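Local coordinates for protein BtrN (PDB 4M7S) that catalyses the radical S-adenosylmethionine-dependent two-electron oxidation of 2-deoxy-scyllo-inosamine to amino-dideoxy-scyllo-inosose in butirosin biosynthesis, using two [4Fe-4S] clusters, at residues 105-117 and 135-145. Sequence-based numbering, arbitrary orientation.
With SF4 (iron/sulfur cluster), chain C.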
# COMPACT_ATOMS: atom_id res chain seq x y z
N THR A 105 -3.88 -5.75 17.75
CA THR A 105 -3.55 -7.16 17.62
C THR A 105 -4.79 -8.05 17.78
O THR A 105 -5.04 -8.94 16.96
CB THR A 105 -2.46 -7.59 18.63
OG1 THR A 105 -1.28 -6.82 18.39
CG2 THR A 105 -2.14 -9.06 18.48
N GLU A 106 -5.59 -7.80 18.81
CA GLU A 106 -6.82 -8.56 19.02
C GLU A 106 -7.79 -8.42 17.85
O GLU A 106 -8.48 -9.36 17.48
CB GLU A 106 -7.50 -8.14 20.32
CG GLU A 106 -8.93 -8.65 20.48
CD GLU A 106 -9.60 -8.12 21.73
OE1 GLU A 106 -10.52 -7.28 21.61
OE2 GLU A 106 -9.19 -8.53 22.84
N LEU A 107 -7.83 -7.23 17.26
CA LEU A 107 -8.72 -6.97 16.12
C LEU A 107 -8.29 -7.66 14.82
O LEU A 107 -9.11 -7.86 13.93
CB LEU A 107 -8.88 -5.47 15.89
CG LEU A 107 -9.59 -4.71 17.01
CD1 LEU A 107 -9.47 -3.23 16.74
CD2 LEU A 107 -11.05 -5.11 17.13
N GLY A 108 -7.01 -8.01 14.71
CA GLY A 108 -6.54 -8.77 13.55
C GLY A 108 -5.16 -8.46 13.01
O GLY A 108 -4.64 -9.23 12.20
N ILE A 109 -4.56 -7.34 13.42
CA ILE A 109 -3.23 -6.99 12.91
C ILE A 109 -2.22 -8.07 13.28
O ILE A 109 -2.08 -8.42 14.45
CB ILE A 109 -2.72 -5.62 13.43
CG1 ILE A 109 -3.64 -4.49 12.98
CG2 ILE A 109 -1.27 -5.36 12.94
CD1 ILE A 109 -3.90 -4.47 11.47
N GLN A 110 -1.50 -8.60 12.29
CA GLN A 110 -0.52 -9.65 12.54
C GLN A 110 0.90 -9.10 12.66
O GLN A 110 1.80 -9.79 13.13
CB GLN A 110 -0.60 -10.72 11.46
CG GLN A 110 -1.92 -11.49 11.47
CD GLN A 110 -2.00 -12.51 10.37
OE1 GLN A 110 -0.98 -12.92 9.81
NE2 GLN A 110 -3.22 -12.95 10.05
N LYS A 111 1.11 -7.87 12.22
CA LYS A 111 2.45 -7.30 12.27
C LYS A 111 2.44 -5.78 12.31
O LYS A 111 1.68 -5.14 11.58
CB LYS A 111 3.28 -7.80 11.09
CG LYS A 111 4.77 -7.58 11.22
CD LYS A 111 5.49 -8.52 10.27
CE LYS A 111 6.99 -8.26 10.21
NZ LYS A 111 7.68 -9.06 9.14
N PHE A 112 3.28 -5.22 13.17
CA PHE A 112 3.53 -3.79 13.22
C PHE A 112 4.96 -3.51 12.77
O PHE A 112 5.91 -4.05 13.32
CB PHE A 112 3.33 -3.25 14.64
CG PHE A 112 1.94 -3.45 15.19
CD1 PHE A 112 1.59 -4.64 15.83
CD2 PHE A 112 0.98 -2.45 15.08
CE1 PHE A 112 0.30 -4.82 16.36
CE2 PHE A 112 -0.31 -2.62 15.61
CZ PHE A 112 -0.64 -3.80 16.24
N ILE A 113 5.10 -2.67 11.75
CA ILE A 113 6.40 -2.22 11.29
C ILE A 113 6.52 -0.79 11.76
O ILE A 113 5.88 0.09 11.20
CB ILE A 113 6.51 -2.21 9.76
CG1 ILE A 113 5.94 -3.49 9.14
CG2 ILE A 113 7.96 -1.95 9.32
CD1 ILE A 113 6.67 -4.73 9.53
N VAL A 114 7.32 -0.56 12.80
CA VAL A 114 7.44 0.79 13.34
C VAL A 114 8.70 1.46 12.81
O VAL A 114 9.79 0.89 12.87
CB VAL A 114 7.48 0.79 14.88
CG1 VAL A 114 7.58 2.22 15.39
CG2 VAL A 114 6.24 0.11 15.45
N THR A 115 8.54 2.67 12.28
CA THR A 115 9.69 3.45 11.82
C THR A 115 9.80 4.77 12.57
O THR A 115 8.98 5.67 12.38
CB THR A 115 9.59 3.73 10.31
OG1 THR A 115 9.11 2.57 9.62
CG2 THR A 115 10.96 4.11 9.74
N GLN A 116 10.80 4.88 13.43
CA GLN A 116 11.13 6.17 14.04
C GLN A 116 11.56 7.12 12.93
O GLN A 116 12.54 6.85 12.23
CB GLN A 116 12.25 6.00 15.06
CG GLN A 116 12.77 7.32 15.62
CD GLN A 116 11.72 8.07 16.41
OE1 GLN A 116 10.92 7.46 17.11
NE2 GLN A 116 11.72 9.39 16.30
N HIS A 117 10.83 8.22 12.74
CA HIS A 117 11.10 9.12 11.62
C HIS A 117 11.67 10.48 12.01
O HIS A 117 11.95 10.73 13.18
CB HIS A 117 9.86 9.28 10.73
CG HIS A 117 9.72 8.22 9.69
ND1 HIS A 117 10.52 8.16 8.57
CD2 HIS A 117 8.87 7.17 9.60
CE1 HIS A 117 10.17 7.12 7.84
NE2 HIS A 117 9.18 6.50 8.44
N ASP A 135 3.45 -7.11 22.59
CA ASP A 135 3.72 -7.95 21.42
C ASP A 135 4.83 -7.39 20.54
O ASP A 135 4.57 -6.65 19.59
CB ASP A 135 2.44 -8.15 20.60
N LYS A 136 6.07 -7.76 20.85
CA LYS A 136 7.22 -7.29 20.07
C LYS A 136 7.69 -8.37 19.08
O LYS A 136 8.64 -8.16 18.33
CB LYS A 136 8.36 -6.86 21.00
CG LYS A 136 9.52 -6.11 20.36
CD LYS A 136 10.85 -6.69 20.83
CE LYS A 136 11.41 -7.68 19.81
NZ LYS A 136 12.12 -8.82 20.45
N GLU A 137 7.03 -9.52 19.09
CA GLU A 137 7.22 -10.51 18.03
C GLU A 137 6.49 -10.02 16.78
O GLU A 137 6.89 -10.31 15.65
CB GLU A 137 6.66 -11.87 18.43
CG GLU A 137 5.21 -11.85 18.88
CD GLU A 137 4.67 -13.23 19.18
OE1 GLU A 137 5.19 -13.88 20.12
OE2 GLU A 137 3.72 -13.66 18.50
N LYS A 138 5.41 -9.27 17.01
CA LYS A 138 4.65 -8.68 15.92
C LYS A 138 5.09 -7.24 15.68
O LYS A 138 4.50 -6.54 14.86
CB LYS A 138 3.15 -8.74 16.23
CG LYS A 138 2.60 -10.16 16.29
CD LYS A 138 1.08 -10.19 16.25
CE LYS A 138 0.58 -11.61 16.10
NZ LYS A 138 1.13 -12.49 17.16
N VAL A 139 6.13 -6.81 16.38
CA VAL A 139 6.67 -5.47 16.16
C VAL A 139 8.06 -5.51 15.55
O VAL A 139 9.00 -6.04 16.14
CB VAL A 139 6.73 -4.62 17.45
CG1 VAL A 139 7.57 -3.38 17.21
CG2 VAL A 139 5.33 -4.21 17.89
N VAL A 140 8.18 -4.95 14.36
CA VAL A 140 9.50 -4.73 13.79
C VAL A 140 9.80 -3.25 13.90
O VAL A 140 9.01 -2.41 13.45
CB VAL A 140 9.59 -5.22 12.34
CG1 VAL A 140 10.98 -4.91 11.77
CG2 VAL A 140 9.31 -6.72 12.27
N TYR A 141 10.93 -2.93 14.52
CA TYR A 141 11.36 -1.56 14.73
C TYR A 141 12.45 -1.18 13.74
O TYR A 141 13.55 -1.73 13.77
CB TYR A 141 11.92 -1.38 16.14
CG TYR A 141 10.90 -0.95 17.17
CD1 TYR A 141 10.28 0.29 17.08
CD2 TYR A 141 10.58 -1.77 18.24
CE1 TYR A 141 9.36 0.69 18.02
CE2 TYR A 141 9.65 -1.38 19.19
CZ TYR A 141 9.04 -0.14 19.07
OH TYR A 141 8.12 0.27 20.01
N LEU A 142 12.14 -0.23 12.86
CA LEU A 142 13.15 0.34 11.98
C LEU A 142 13.41 1.76 12.43
O LEU A 142 12.62 2.36 13.18
CB LEU A 142 12.68 0.35 10.53
CG LEU A 142 12.20 -0.99 9.99
CD1 LEU A 142 11.55 -0.82 8.64
CD2 LEU A 142 13.37 -1.94 9.90
N ASP A 143 14.54 2.30 11.99
CA ASP A 143 14.82 3.72 12.15
C ASP A 143 15.32 4.24 10.81
O ASP A 143 16.30 3.73 10.26
CB ASP A 143 15.87 3.96 13.25
CG ASP A 143 16.01 5.43 13.62
OD1 ASP A 143 16.70 6.17 12.89
OD2 ASP A 143 15.44 5.85 14.65
N HIS A 144 14.62 5.22 10.26
CA HIS A 144 15.14 5.96 9.13
C HIS A 144 16.50 6.41 9.66
O HIS A 144 16.59 7.02 10.73
CB HIS A 144 14.18 7.08 8.72
CG HIS A 144 14.86 8.29 8.18
ND1 HIS A 144 15.34 9.30 9.00
CD2 HIS A 144 15.17 8.66 6.92
CE1 HIS A 144 15.90 10.24 8.26
NE2 HIS A 144 15.82 9.88 6.99
N SER A 145 17.56 6.09 8.92
CA SER A 145 18.92 6.44 9.32
C SER A 145 19.93 5.89 8.32
O SER A 145 20.61 4.91 8.60
CB SER A 145 19.31 6.04 10.74
OG SER A 145 18.84 6.98 11.69
FE1 SF4 C . 4.93 10.62 7.75
FE2 SF4 C . 7.56 10.97 7.65
FE3 SF4 C . 6.22 10.61 5.39
FE4 SF4 C . 6.48 8.52 7.10
S1 SF4 C . 8.17 9.55 5.93
S2 SF4 C . 4.56 9.14 6.03
S3 SF4 C . 6.45 9.61 9.13
S4 SF4 C . 6.01 12.43 6.80
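F112, V114 and Q116 pair in parallel with the strand 139-143, each using both its N-H and its C=O in a ladder that runs from the bond of F112 N to K138 O to that of H144 N to Q116 O (3.3 Å), the two strand axes inclined at 24°. On one face of the sheet, V114 CG1 lies 3.5 Å from Y141 CE1, the two side chains pointing the same way, while V139 CG1 sits over one face of the Y141 ring. V114 CG1 stands anti to the backbone N (chi1 -179°), which puts it at Y141 and turns CG2 to V139 CG1 at 4.1 Å. Strand 139-143 is the outermost at one edge of the sheet, in the parallel part belonging to the radical SAM fold; 86-91 flanks 111-116 on its other edge. On the opposite face I113 CG2 touches L142 CD1 at 3.8 Å, and K111 reaches V140 CG2 through CE. Near the start of the ladder, the aliphatic chain of K138 runs over Q110 O, with CD at 3.2 Å. Just beyond strand 111-116, the H117 ring lays one face against the cluster of the C16, C20 and C23 pocket, inferred to bind AdoMet, CD2 being 3.5 Å from S3; its ND1 is hydrogen-bonded to Y22, whose ring stacks with H144.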